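Local coordinates for protein deoxyhypusine hydroxylase (Homo sapiens, PDB 4D50) that catalyses the hydroxylation of deoxyhypusine on eIF5A, using a diiron centre and molecular oxygen to complete the formation of hypusine, at residues Lys60-Leu63 with Ala64-Leu67; Ile76-Leu79 with Val80-Leu83; Arg87-Pro90 with Met91-His94; Ser116-Val120 with Ile121-Glu125. All coordinates share one frame; numbering follows the deposited sequence. Where two conformers were deposited one is given.

Contact 1. Residues Lys60-Leu63 with Ala64-Leu67; sequences KHEL and AYCL. With FE (Fe (III) ion), chain D; PER (peroxide ion), chain E.
H61 O takes the amide hydrogen of Y65, with Y65 N 2.9 Å from H61 O, one of four successive i to i+4 bonds along helix 57-70. The tightly packed side is lined by aliphatic side chains. L67 has CG anti to its carbonyl carbon (chi1 -69°), laying it on the backbone carbonyl one turn back, L67 CG 3.4 Å from L63 O. L63 and L67 both continue to I48 of helix 42-50; leucine suits this place because its branched end fills the helix-helix interface. A64, with only a methyl, lets F52 approach closely, and C66 is covered by F34. The looser side is that of Y65, partly exposed: CG anti to the backbone N (chi1 175°) sends the ring out past E62, its OH bonds to Y216 OH, and E62 OE2 comes obliquely no nearer than 4.2 Å to Y65 CD2. H61 can serve two partners with its two nitrogens. H61 ND1 is hydrogen-bonded to L58 O, which restrains the ring's rotation, and H61 NE2 binds the iron ion at 2.3 Å. Peroxide atom O2, two waters, H245 and E246 complete its shell: half of the peroxo-diiron site carried by the HEAT-like repeats.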
ATOM      1  N   LYS A  60       2.872  -4.626 -10.265  1.00  9.30           N
ATOM      2  CA  LYS A  60       4.207  -4.076 -10.014  1.00  9.75           C
ATOM      3  C   LYS A  60       4.307  -3.228  -8.738  1.00 10.25           C
ATOM      4  O   LYS A  60       5.281  -3.301  -7.999  1.00 11.10           O
ATOM      5  CB  LYS A  60       4.680  -3.249 -11.183  1.00 10.86           C
ATOM      6  CG  LYS A  60       5.109  -4.049 -12.406  1.00 11.46           C
ATOM      7  CD  LYS A  60       5.762  -3.150 -13.461  1.00 13.32           C
ATOM      8  CE  LYS A  60       4.755  -2.267 -14.140  1.00 15.14           C
ATOM      9  NZ  LYS A  60       5.278  -1.549 -15.322  1.00 18.34           N
ATOM     10  N   HIS A  61       3.284  -2.470  -8.471  1.00 12.20           N
ATOM     11  CA  HIS A  61       3.257  -1.652  -7.266  1.00 11.90           C
ATOM     12  C   HIS A  61       3.077  -2.507  -6.014  1.00 12.32           C
ATOM     13  O   HIS A  61       3.666  -2.186  -4.962  1.00 11.77           O
ATOM     14  CB  HIS A  61       2.272  -0.502  -7.431  1.00 12.80           C
ATOM     15  CG  HIS A  61       1.010  -0.658  -6.643  1.00 13.46           C
ATOM     16  ND1 HIS A  61       0.117  -1.681  -6.855  1.00 14.53           N
ATOM     17  CD2 HIS A  61       0.541   0.068  -5.597  1.00 13.65           C
ATOM     18  CE1 HIS A  61      -0.911  -1.524  -6.015  1.00 14.12           C
ATOM     19  NE2 HIS A  61      -0.647  -0.490  -5.216  1.00 13.47           N
ATOM     20  N   GLU A  62       2.401  -3.652  -6.125  1.00 11.19           N
ATOM     21  CA  GLU A  62       2.294  -4.608  -4.976  1.00 11.79           C
ATOM     22  C   GLU A  62       3.698  -5.256  -4.680  1.00 10.66           C
ATOM     23  O   GLU A  62       4.080  -5.545  -3.527  1.00  9.12           O
ATOM     24  CB  GLU A  62       1.278  -5.661  -5.292  1.00 14.51           C
ATOM     25  CG  GLU A  62       0.376  -6.110  -4.158  1.00 19.21           C
ATOM     26  CD  GLU A  62      -0.670  -5.056  -3.829  1.00 23.37           C
ATOM     27  OE1 GLU A  62      -1.379  -4.572  -4.733  1.00 31.92           O
ATOM     28  OE2 GLU A  62      -0.664  -4.629  -2.665  1.00 30.32           O
ATOM     29  N   LEU A  63       4.425  -5.491  -5.747  1.00  9.05           N
ATOM     30  CA  LEU A  63       5.787  -6.003  -5.589  1.00  8.88           C
ATOM     31  C   LEU A  63       6.530  -5.059  -4.727  1.00  8.72           C
ATOM     32  O   LEU A  63       7.305  -5.456  -3.832  1.00 10.55           O
ATOM     33  CB  LEU A  63       6.521  -6.149  -6.903  1.00  8.61           C
ATOM     34  CG  LEU A  63       5.847  -6.944  -8.028  1.00  8.73           C
ATOM     35  CD1 LEU A  63       6.669  -6.809  -9.274  1.00  8.85           C
ATOM     36  CD2 LEU A  63       5.736  -8.376  -7.635  1.00  9.00           C
ATOM     37  N   ALA A  64       6.472  -3.791  -5.111  1.00  8.77           N
ATOM     38  CA  ALA A  64       7.259  -2.793  -4.337  1.00  8.20           C
ATOM     39  C   ALA A  64       6.730  -2.698  -2.911  1.00  8.72           C
ATOM     40  O   ALA A  64       7.546  -2.609  -1.968  1.00  9.42           O
ATOM     41  CB  ALA A  64       7.204  -1.395  -4.979  1.00  8.64           C
ATOM     42  N   TYR A  65       5.425  -2.694  -2.710  1.00  8.24           N
ATOM     43  CA  TYR A  65       4.879  -2.668  -1.368  1.00  8.46           C
ATOM     44  C   TYR A  65       5.390  -3.806  -0.487  1.00  8.55           C
ATOM     45  O   TYR A  65       5.863  -3.618   0.622  1.00  7.77           O
ATOM     46  CB  TYR A  65       3.357  -2.737  -1.422  1.00  8.78           C
ATOM     47  CG  TYR A  65       2.644  -2.834  -0.110  1.00  8.54           C
ATOM     48  CD1 TYR A  65       2.529  -1.741   0.740  1.00  8.75           C
ATOM     49  CD2 TYR A  65       2.208  -4.077   0.365  1.00  9.04           C
ATOM     50  CE1 TYR A  65       1.879  -1.854   1.984  1.00  9.15           C
ATOM     51  CE2 TYR A  65       1.527  -4.193   1.554  1.00  9.86           C
ATOM     52  CZ  TYR A  65       1.442  -3.108   2.398  1.00  9.28           C
ATOM     53  OH  TYR A  65       0.758  -3.268   3.541  1.00 12.06           O
ATOM     54  N   CYS A  66       5.410  -4.985  -1.063  1.00  7.79           N
ATOM     55  CA  CYS A  66       5.879  -6.196  -0.381  1.00  8.55           C
ATOM     56  C   CYS A  66       7.341  -6.065   0.004  1.00  8.33           C
ATOM     57  O   CYS A  66       7.677  -6.408   1.127  1.00  7.88           O
ATOM     58  CB  CYS A  66       5.644  -7.497  -1.167  1.00  9.17           C
ATOM     59  SG  CYS A  66       3.902  -7.961  -1.156  1.00  9.47           S
ATOM     60  N   LEU A  67       8.199  -5.537  -0.898  1.00  8.50           N
ATOM     61  CA  LEU A  67       9.631  -5.425  -0.556  1.00  9.44           C
ATOM     62  C   LEU A  67       9.802  -4.447   0.582  1.00  9.71           C
ATOM     63  O   LEU A  67      10.747  -4.533   1.385  1.00  9.01           O
ATOM     64  CB  LEU A  67      10.444  -4.954  -1.789  1.00  9.50           C
ATOM     65  CG  LEU A  67      10.530  -6.021  -2.928  1.00  9.85           C
ATOM     66  CD1 LEU A  67      11.237  -5.445  -4.116  1.00 11.17           C
ATOM     67  CD2 LEU A  67      11.201  -7.325  -2.470  1.00 10.10           C
TER
HETATM   68 FE    FE D 302      -2.245   0.765  -4.070  1.00 16.41          FE
HETATM   69  O1  PER E 303      -0.579   2.873  -4.749  1.00 21.40           O
HETATM   70  O2  PER E 303      -2.024   2.608  -5.217  1.00 18.93           O
HETATM   71  O   HOH W   1      -0.804   1.404  -2.285  1.00 26.36           O
HETATM   72  O   HOH W   2      -2.599  -0.969  -2.833  1.00 13.42           O

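Contact 2. Residues Ile76-Leu79 with Val80-Leu83; sequences IPML and VDVL
I76 and V80 meet one turn apart on helix 76-84, part of the first HEAT-like repeat (59-85), an alpha-helical hairpin architecture. I76 has CG2 anti to the backbone N and CG1 beside it (chi1 -80°). CG2 is thereby carried toward the next turn, where I76 CG2 lies 4.2 Å from V80 CG2, a light contact between methyl groups on side chains set at a slant. V80 holds CG1 anti to its N (chi1 172°), the rotamer in which a beta-branched residue fits a helix with little strain, and this sets CG2 anti to the carbonyl carbon, beside the backbone N, over I76 O. P77 is well placed in the first turn, where its missing amide hydrogen costs no helical bond, yet P77 O still accepts D81 N at 3.1 Å. D81, on the exposed side where a charged carboxylate can stay hydrated, bends back over that same carbonyl, with D81 CG 3.4 Å from P77 O. L79 packs on L100, and V82 on A96, of helix 90-103, and L83 reaches Y115. V80 N lies nearly in line with the I76 C=O bond, 2.9 Å from I76 O, while V80 CG2 sits 3.2 Å from that oxygen.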
ATOM      1  N   ILE A  76      17.079  -2.986  -1.569  1.00 12.11           N
ATOM      2  CA  ILE A  76      17.226  -1.572  -1.813  1.00 13.28           C
ATOM      3  C   ILE A  76      17.611  -1.195  -3.227  1.00 13.86           C
ATOM      4  O   ILE A  76      17.067  -0.271  -3.808  1.00 13.03           O
ATOM      5  CB  ILE A  76      18.202  -0.945  -0.750  1.00 14.17           C
ATOM      6  CG1 ILE A  76      17.447  -0.713   0.558  1.00 15.27           C
ATOM      7  CG2 ILE A  76      18.797   0.376  -1.238  1.00 15.22           C
ATOM      8  CD1 ILE A  76      18.339  -0.396   1.751  1.00 15.40           C
ATOM      9  N   PRO A  77      18.625  -1.913  -3.825  1.00 13.31           N
ATOM     10  CA  PRO A  77      18.990  -1.616  -5.200  1.00 14.28           C
ATOM     11  C   PRO A  77      17.845  -1.706  -6.222  1.00 13.07           C
ATOM     12  O   PRO A  77      17.729  -0.870  -7.067  1.00 12.64           O
ATOM     13  CB  PRO A  77      20.106  -2.630  -5.507  1.00 14.39           C
ATOM     14  CG  PRO A  77      20.662  -2.933  -4.176  1.00 14.79           C
ATOM     15  CD  PRO A  77      19.489  -2.931  -3.217  1.00 16.11           C
ATOM     16  N   MET A  78      17.007  -2.701  -6.112  1.00 13.95           N
ATOM     17  CA  MET A  78      15.905  -2.912  -7.064  1.00 14.09           C
ATOM     18  C   MET A  78      14.926  -1.787  -6.857  1.00 12.42           C
ATOM     19  O   MET A  78      14.429  -1.240  -7.818  1.00 12.28           O
ATOM     20  CB  MET A  78      15.208  -4.252  -6.821  1.00 15.64           C
ATOM     21  CG  MET A  78      14.097  -4.539  -7.809  1.00 18.25           C
ATOM     22  SD  MET A  78      14.478  -4.631  -9.582  1.00 24.79           S
ATOM     23  CE  MET A  78      16.002  -5.482  -9.738  1.00 23.84           C
ATOM     24  N   LEU A  79      14.682  -1.431  -5.613  1.00 13.00           N
ATOM     25  CA  LEU A  79      13.647  -0.367  -5.322  1.00 11.58           C
ATOM     26  C   LEU A  79      14.146   1.014  -5.810  1.00 12.03           C
ATOM     27  O   LEU A  79      13.386   1.843  -6.297  1.00 11.64           O
ATOM     28  CB  LEU A  79      13.298  -0.291  -3.861  1.00 11.32           C
ATOM     29  CG  LEU A  79      12.482  -1.485  -3.360  1.00 12.25           C
ATOM     30  CD1 LEU A  79      12.425  -1.593  -1.857  1.00 13.77           C
ATOM     31  CD2 LEU A  79      11.068  -1.372  -3.924  1.00 12.41           C
ATOM     32  N   VAL A  80      15.456   1.224  -5.727  1.00 12.61           N
ATOM     33  CA  VAL A  80      16.042   2.436  -6.294  1.00 12.66           C
ATOM     34  C   VAL A  80      15.812   2.480  -7.810  1.00 12.54           C
ATOM     35  O   VAL A  80      15.460   3.540  -8.392  1.00 12.23           O
ATOM     36  CB  VAL A  80      17.530   2.584  -5.824  1.00 12.32           C
ATOM     37  CG1 VAL A  80      18.199   3.726  -6.561  1.00 13.82           C
ATOM     38  CG2 VAL A  80      17.596   2.870  -4.332  1.00 13.10           C
ATOM     39  N   ASP A  81      16.119   1.383  -8.487  1.00 13.98           N
ATOM     40  CA  ASP A  81      15.986   1.262  -9.929  1.00 14.38           C
ATOM     41  C   ASP A  81      14.533   1.550 -10.303  1.00 14.33           C
ATOM     42  O   ASP A  81      14.304   2.304 -11.214  1.00 16.14           O
ATOM     43  CB  ASP A  81      16.322  -0.141 -10.470  1.00 16.60           C
ATOM     44  CG  ASP A  81      17.807  -0.478 -10.451  1.00 21.10           C
ATOM     45  OD1 ASP A  81      18.617   0.426 -10.235  1.00 23.94           O
ATOM     46  OD2 ASP A  81      18.159  -1.667 -10.685  1.00 25.01           O
ATOM     47  N   VAL A  82      13.564   1.019  -9.566  1.00 13.16           N
ATOM     48  CA  VAL A  82      12.138   1.355  -9.845  1.00 12.42           C
ATOM     49  C   VAL A  82      11.793   2.824  -9.600  1.00 11.38           C
ATOM     50  O   VAL A  82      11.130   3.449 -10.377  1.00 11.70           O
ATOM     51  CB  VAL A  82      11.206   0.422  -9.069  1.00 12.84           C
ATOM     52  CG1 VAL A  82       9.764   0.880  -9.245  1.00 13.37           C
ATOM     53  CG2 VAL A  82      11.420  -1.004  -9.512  1.00 13.36           C
ATOM     54  N   LEU A  83      12.223   3.375  -8.474  1.00 10.71           N
ATOM     55  CA  LEU A  83      12.004   4.752  -8.179  1.00 10.58           C
ATOM     56  C   LEU A  83      12.560   5.645  -9.269  1.00 11.85           C
ATOM     57  O   LEU A  83      11.908   6.599  -9.660  1.00 10.97           O
ATOM     58  CB  LEU A  83      12.691   5.176  -6.906  1.00 10.94           C
ATOM     59  CG  LEU A  83      12.568   6.609  -6.464  1.00 11.10           C
ATOM     60  CD1 LEU A  83      11.126   7.074  -6.431  1.00 12.04           C
ATOM     61  CD2 LEU A  83      13.289   6.845  -5.127  1.00 12.37           C
TER

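Contact 3. Residues Arg87-Pro90 with Met91-His94; sequences RQEP and MVRH. With FE (Fe (III) ion), chain C; PER (peroxide ion), chain E.
E89 and V92 lie side by side and point the same way, E89 OE1 coming 3.7 Å from V92 CG2. E89 is the N-cap of helix 90-103, and its carboxylate, whose OE1 forms a salt bridge with K60, would also suit the positive end of the helix dipole. Its carbonyl is shared by two amides that approach differently: R93 N lies in the carbonyl plane, 3.1 Å from E89 O, whereas V92 N stands 55° above it with a bent bond. P90 fills the first helical position, where an amide hydrogen is not needed, and its carbonyl accepts H94 N (H94 N to P90 O 2.7 Å). Q88 slants across V92 and also touches R93, Q88 CB lying 3.6 Å from R93 CG. R93 begins with CG anti to the carbonyl carbon and then bends at chi3 (58°); R93 CD lies 3.4 Å from Q88 O, the guanidinium forms a salt bridge with D118, and R93 NE a hydrogen bond to L83 O. Arginine suits this place because it can pack with its methylenes and still pair at its end. H94 is turned so that peroxide atom O1 and a metal-bound water lie in its ring plane, at the edge. H94 ND1 is hydrogen-bonded to T126 OG1, and H94 NE2 binds the iron at 2.2 Å. E95 and H212 are the other protein ligands of this second iron in the peroxo-diiron site.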
ATOM      1  N   ARG A  87       9.867   5.584 -16.773  1.00 18.95           N
ATOM      2  CA  ARG A  87       8.892   4.890 -17.595  1.00 21.47           C
ATOM      3  C   ARG A  87       7.852   4.155 -16.703  1.00 21.85           C
ATOM      4  O   ARG A  87       6.687   3.938 -17.144  1.00 25.14           O
ATOM      5  CB  ARG A  87       9.569   3.891 -18.534  1.00 24.10           C
ATOM      6  CG  ARG A  87      10.682   4.475 -19.403  1.00 31.33           C
ATOM      7  CD  ARG A  87      11.904   3.556 -19.407  1.00 33.85           C
ATOM      8  NE  ARG A  87      12.414   3.434 -20.777  1.00 36.50           N
ATOM      9  CZ  ARG A  87      12.211   2.394 -21.584  1.00 41.56           C
ATOM     10  NH1 ARG A  87      11.598   1.282 -21.161  1.00 41.21           N
ATOM     11  NH2 ARG A  87      12.701   2.425 -22.813  1.00 43.44           N
ATOM     12  N   GLN A  88       8.210   3.835 -15.456  1.00 19.49           N
ATOM     13  CA  GLN A  88       7.244   3.171 -14.548  1.00 19.66           C
ATOM     14  C   GLN A  88       6.075   4.114 -14.237  1.00 20.16           C
ATOM     15  O   GLN A  88       6.304   5.298 -14.090  1.00 17.06           O
ATOM     16  CB  GLN A  88       7.919   2.723 -13.232  1.00 20.69           C
ATOM     17  CG  GLN A  88       8.959   1.641 -13.343  1.00 19.51           C
ATOM     18  CD  GLN A  88       8.410   0.252 -13.573  1.00 19.30           C
ATOM     19  OE1 GLN A  88       9.161  -0.695 -13.639  1.00 22.43           O
ATOM     20  NE2 GLN A  88       7.124   0.127 -13.676  1.00 19.20           N
ATOM     21  N   GLU A  89       4.838   3.605 -14.074  1.00 18.71           N
ATOM     22  CA  GLU A  89       3.683   4.462 -13.716  1.00 18.99           C
ATOM     23  C   GLU A  89       3.985   5.159 -12.394  1.00 18.44           C
ATOM     24  O   GLU A  89       4.670   4.561 -11.590  1.00 15.25           O
ATOM     25  CB  GLU A  89       2.412   3.630 -13.534  1.00 20.52           C
ATOM     26  CG  GLU A  89       1.955   2.821 -14.783  1.00 21.62           C
ATOM     27  CD  GLU A  89       2.854   1.627 -15.212  1.00 22.49           C
ATOM     28  OE1 GLU A  89       3.823   1.130 -14.511  1.00 23.64           O
ATOM     29  OE2 GLU A  89       2.567   1.121 -16.322  1.00 27.73           O
ATOM     30  N   PRO A  90       3.404   6.350 -12.148  1.00 16.70           N
ATOM     31  CA  PRO A  90       3.505   7.063 -10.852  1.00 14.19           C
ATOM     32  C   PRO A  90       3.230   6.180  -9.590  1.00 13.76           C
ATOM     33  O   PRO A  90       3.916   6.278  -8.567  1.00 13.88           O
ATOM     34  CB  PRO A  90       2.416   8.144 -10.969  1.00 16.66           C
ATOM     35  CG  PRO A  90       2.297   8.417 -12.429  1.00 16.88           C
ATOM     36  CD  PRO A  90       2.576   7.112 -13.118  1.00 18.34           C
ATOM     37  N   MET A  91       2.185   5.394  -9.684  1.00 11.83           N
ATOM     38  CA  MET A  91       1.753   4.495  -8.619  0.50 11.76           C
ATOM     39  C   MET A  91       2.875   3.501  -8.266  1.00 11.46           C
ATOM     40  O   MET A  91       3.063   3.135  -7.088  1.00 10.24           O
ATOM     41  CB  MET A  91       0.494   3.792  -9.124  0.50 11.70           C
ATOM     42  CG  MET A  91       0.047   2.511  -8.508  0.50 12.30           C
ATOM     43  SD  MET A  91      -1.456   2.094  -9.435  0.50 16.55           S
ATOM     44  CE  MET A  91      -1.971   0.703  -8.454  0.50  9.37           C
ATOM     45  N   VAL A  92       3.612   3.079  -9.284  1.00 10.42           N
ATOM     46  CA  VAL A  92       4.650   2.127  -9.093  1.00 11.37           C
ATOM     47  C   VAL A  92       5.872   2.848  -8.453  1.00 10.83           C
ATOM     48  O   VAL A  92       6.492   2.337  -7.509  1.00 13.19           O
ATOM     49  CB  VAL A  92       5.014   1.427 -10.411  1.00 12.51           C
ATOM     50  CG1 VAL A  92       6.218   0.592 -10.214  1.00 12.52           C
ATOM     51  CG2 VAL A  92       3.849   0.503 -10.839  1.00 12.58           C
ATOM     52  N   ARG A  93       6.214   4.022  -8.978  1.00 12.26           N
ATOM     53  CA  ARG A  93       7.373   4.750  -8.495  1.00 12.12           C
ATOM     54  C   ARG A  93       7.104   5.214  -7.085  1.00 10.51           C
ATOM     55  O   ARG A  93       8.018   5.163  -6.238  1.00 10.29           O
ATOM     56  CB  ARG A  93       7.740   5.948  -9.449  1.00 12.27           C
ATOM     57  CG  ARG A  93       8.139   5.487 -10.881  1.00 12.31           C
ATOM     58  CD  ARG A  93       8.448   6.683 -11.801  1.00 14.46           C
ATOM     59  NE  ARG A  93       9.531   7.436 -11.174  1.00 14.40           N
ATOM     60  CZ  ARG A  93       9.663   8.747 -11.048  1.00 13.27           C
ATOM     61  NH1 ARG A  93       8.808   9.603 -11.587  1.00 13.19           N
ATOM     62  NH2 ARG A  93      10.701   9.215 -10.356  1.00 14.73           N
ATOM     63  N   HIS A  94       5.879   5.667  -6.817  1.00 11.04           N
ATOM     64  CA  HIS A  94       5.498   6.090  -5.455  1.00 10.55           C
ATOM     65  C   HIS A  94       5.722   4.920  -4.516  1.00  8.87           C
ATOM     66  O   HIS A  94       6.394   5.069  -3.427  1.00  7.73           O
ATOM     67  CB  HIS A  94       4.049   6.615  -5.352  1.00 10.60           C
ATOM     68  CG  HIS A  94       3.258   5.955  -4.293  1.00 10.77           C
ATOM     69  ND1 HIS A  94       3.434   6.207  -2.947  1.00 11.09           N
ATOM     70  CD2 HIS A  94       2.291   5.026  -4.391  1.00 12.24           C
ATOM     71  CE1 HIS A  94       2.625   5.417  -2.265  1.00 12.96           C
ATOM     72  NE2 HIS A  94       1.913   4.706  -3.121  1.00 12.78           N
TER
HETATM   73 FE    FE C 301       0.355   3.145  -2.745  1.00 14.36          FE
HETATM   74  O1  PER E 303      -0.579   2.873  -4.749  1.00 21.40           O
HETATM   75  O2  PER E 303      -2.024   2.608  -5.217  1.00 18.93           O
HETATM   76  O   HOH W   1      -0.804   1.404  -2.285  1.00 26.36           O
HETATM   77  O   HOH W   3       0.899   3.114  -0.636  1.00 12.15           O

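Contact 4. Residues Ser116-Val120 with Ile121-Glu125; sequences SSDPV and IEVAE
D118 holds CG anti to its backbone N (chi1 -164°), which lays CB and the carboxylate carbon against V123, with D118 CB 3.7 Å from V123 CG1. The same torsion lets D118 OD2 accept V120 N, 3.0 Å away, on the anti side and 30° out of the carboxylate plane; this closes an Asx turn, for which the short aspartate is well suited. The other oxygen, OD1, pairs with R93. An alanine in place of D118 would remove both oxygens, and the turn would probably lose its tie to the V120 amide while R93 lost its charged mate. V120 is the N-cap: A124 N bonds nearly linearly to V120 O at 3.1 Å, and V123 N adds a weak bond to it. V120 CG1 meets V123 CG2 at 3.7 Å, and E122, bent at chi2, slants across so that its OE1 is 3.4 Å from V120 CG1. Compact A124 lets the loop pass close by, its CB lying 3.4 Å from S116 O. On the side of exposed P119 and I121, a water accepts from I121 N and donates weakly to P119 O. An Asx turn thus leads the interhelical loop into the N-terminus of helix 121-140, within the HEAT-repeat region.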
ATOM      1  N   SER A 116      12.421  13.974  -3.541  1.00 11.48           N
ATOM      2  CA  SER A 116      11.447  14.831  -2.956  1.00 11.65           C
ATOM      3  C   SER A 116      11.093  15.965  -3.888  1.00 13.91           C
ATOM      4  O   SER A 116      10.071  16.626  -3.640  1.00 14.82           O
ATOM      5  CB  SER A 116      11.949  15.409  -1.604  1.00 10.80           C
ATOM      6  OG  SER A 116      12.032  14.355  -0.624  1.00  9.12           O
ATOM      7  N   SER A 117      11.933  16.182  -4.914  1.00 14.66           N
ATOM      8  CA  SER A 117      11.713  17.153  -5.950  1.00 16.93           C
ATOM      9  C   SER A 117      11.342  16.565  -7.310  1.00 16.44           C
ATOM     10  O   SER A 117      11.413  17.240  -8.343  1.00 16.62           O
ATOM     11  CB  SER A 117      12.927  18.040  -6.102  1.00 18.74           C
ATOM     12  OG  SER A 117      12.971  18.909  -4.963  1.00 24.82           O
ATOM     13  N   ASP A 118      10.898  15.325  -7.319  1.00 13.61           N
ATOM     14  CA  ASP A 118      10.526  14.672  -8.584  1.00 13.33           C
ATOM     15  C   ASP A 118       9.388  15.401  -9.227  1.00 12.23           C
ATOM     16  O   ASP A 118       8.517  15.911  -8.519  1.00 12.85           O
ATOM     17  CB  ASP A 118      10.062  13.237  -8.331  1.00 12.99           C
ATOM     18  CG  ASP A 118      10.030  12.418  -9.584  1.00 13.90           C
ATOM     19  OD1 ASP A 118      11.099  11.902  -9.984  1.00 16.04           O
ATOM     20  OD2 ASP A 118       8.951  12.286 -10.185  1.00 14.27           O
ATOM     21  N   PRO A 119       9.383  15.492 -10.560  1.00 13.63           N
ATOM     22  CA  PRO A 119       8.258  16.170 -11.243  1.00 15.43           C
ATOM     23  C   PRO A 119       6.848  15.568 -11.041  1.00 14.98           C
ATOM     24  O   PRO A 119       5.863  16.307 -11.168  1.00 15.46           O
ATOM     25  CB  PRO A 119       8.650  16.117 -12.719  1.00 14.68           C
ATOM     26  CG  PRO A 119       9.936  15.368 -12.843  1.00 15.98           C
ATOM     27  CD  PRO A 119      10.481  15.113 -11.477  1.00 16.37           C
ATOM     28  N   VAL A 120       6.765  14.270 -10.706  1.00 16.15           N
ATOM     29  CA  VAL A 120       5.524  13.498 -10.534  1.00 15.42           C
ATOM     30  C   VAL A 120       5.183  13.674  -9.055  1.00 16.44           C
ATOM     31  O   VAL A 120       5.924  13.254  -8.156  1.00 13.04           O
ATOM     32  CB  VAL A 120       5.722  12.016 -10.852  1.00 15.23           C
ATOM     33  CG1 VAL A 120       4.501  11.197 -10.479  1.00 15.37           C
ATOM     34  CG2 VAL A 120       6.053  11.830 -12.358  1.00 12.91           C
ATOM     35  N   ILE A 121       4.083  14.322  -8.832  1.00 14.50           N
ATOM     36  CA  ILE A 121       3.712  14.834  -7.506  1.00 16.69           C
ATOM     37  C   ILE A 121       3.536  13.702  -6.460  1.00 14.40           C
ATOM     38  O   ILE A 121       4.019  13.846  -5.314  1.00 12.36           O
ATOM     39  CB  ILE A 121       2.468  15.683  -7.587  1.00 16.84           C
ATOM     40  CG1 ILE A 121       2.189  16.349  -6.256  1.00 20.46           C
ATOM     41  CG2 ILE A 121       1.224  14.870  -8.039  1.00 17.75           C
ATOM     42  CD1 ILE A 121       3.268  17.295  -5.796  1.00 22.23           C
ATOM     43  N   GLU A 122       2.918  12.603  -6.869  1.00 14.09           N
ATOM     44  CA  GLU A 122       2.804  11.406  -5.981  1.00 13.62           C
ATOM     45  C   GLU A 122       4.198  10.972  -5.491  1.00 12.98           C
ATOM     46  O   GLU A 122       4.421  10.514  -4.328  1.00 12.95           O
ATOM     47  CB  GLU A 122       2.249  10.207  -6.742  1.00 15.05           C
ATOM     48  CG  GLU A 122       0.793  10.338  -7.112  1.00 16.84           C
ATOM     49  CD  GLU A 122       0.516  11.126  -8.370  1.00 17.45           C
ATOM     50  OE1 GLU A 122       1.448  11.560  -9.092  1.00 17.62           O
ATOM     51  OE2 GLU A 122      -0.695  11.258  -8.663  1.00 20.43           O
ATOM     52  N   VAL A 123       5.161  11.055  -6.385  1.00 12.52           N
ATOM     53  CA  VAL A 123       6.551  10.571  -6.045  1.00 10.87           C
ATOM     54  C   VAL A 123       7.249  11.549  -5.077  1.00 10.26           C
ATOM     55  O   VAL A 123       7.826  11.156  -4.159  1.00  9.37           O
ATOM     56  CB  VAL A 123       7.416  10.386  -7.319  1.00 10.65           C
ATOM     57  CG1 VAL A 123       8.866  10.020  -7.006  1.00 11.08           C
ATOM     58  CG2 VAL A 123       6.792   9.326  -8.221  1.00 12.71           C
ATOM     59  N   ALA A 124       7.271  12.825  -5.449  1.00 10.52           N
ATOM     60  CA  ALA A 124       7.712  13.912  -4.602  1.00 10.26           C
ATOM     61  C   ALA A 124       7.126  13.843  -3.214  1.00 10.64           C
ATOM     62  O   ALA A 124       7.874  13.814  -2.241  1.00  9.12           O
ATOM     63  CB  ALA A 124       7.364  15.229  -5.206  1.00  9.64           C
ATOM     64  N   GLU A 125       5.788  13.757  -3.120  1.00 11.39           N
ATOM     65  CA  GLU A 125       5.140  13.626  -1.825  1.00 11.08           C
ATOM     66  C   GLU A 125       5.517  12.379  -1.037  1.00 10.55           C
ATOM     67  O   GLU A 125       5.754  12.487   0.173  1.00 10.48           O
ATOM     68  CB  GLU A 125       3.613  13.728  -1.941  1.00 12.40           C
ATOM     69  CG  GLU A 125       3.178  15.109  -2.357  1.00 12.97           C
ATOM     70  CD  GLU A 125       1.657  15.323  -2.332  1.00 14.54           C
ATOM     71  OE1 GLU A 125       0.930  14.336  -2.487  1.00 13.70           O
ATOM     72  OE2 GLU A 125       1.199  16.472  -2.273  1.00 17.26           O
TER
HETATM   73  O   HOH W   4       2.687  15.388 -11.274  1.00 20.48           O

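Overall arrangement
Contact 1 is the most deeply buried of the four; contacts 2, 3 and 4 are partly buried, with exposed residues on an outer helix face (P77, D81) or in and just after the loops (P90, P119, I121). Contacts 1 and 3 supply a histidine each to different irons and share the peroxide and a bridging water; K60 also pairs with E89. Contact 2 holds no metal ligand: its aliphatic L79 packs on A64 and L67 of contact 1, and L83 on V123 of contact 4. Contacts 3 and 4 each lead a loop into a helix: in contact 3 a proline follows the N-cap E89, in contact 4 an Asx turn precedes the N-cap V120; R93 and D118 link them by charge.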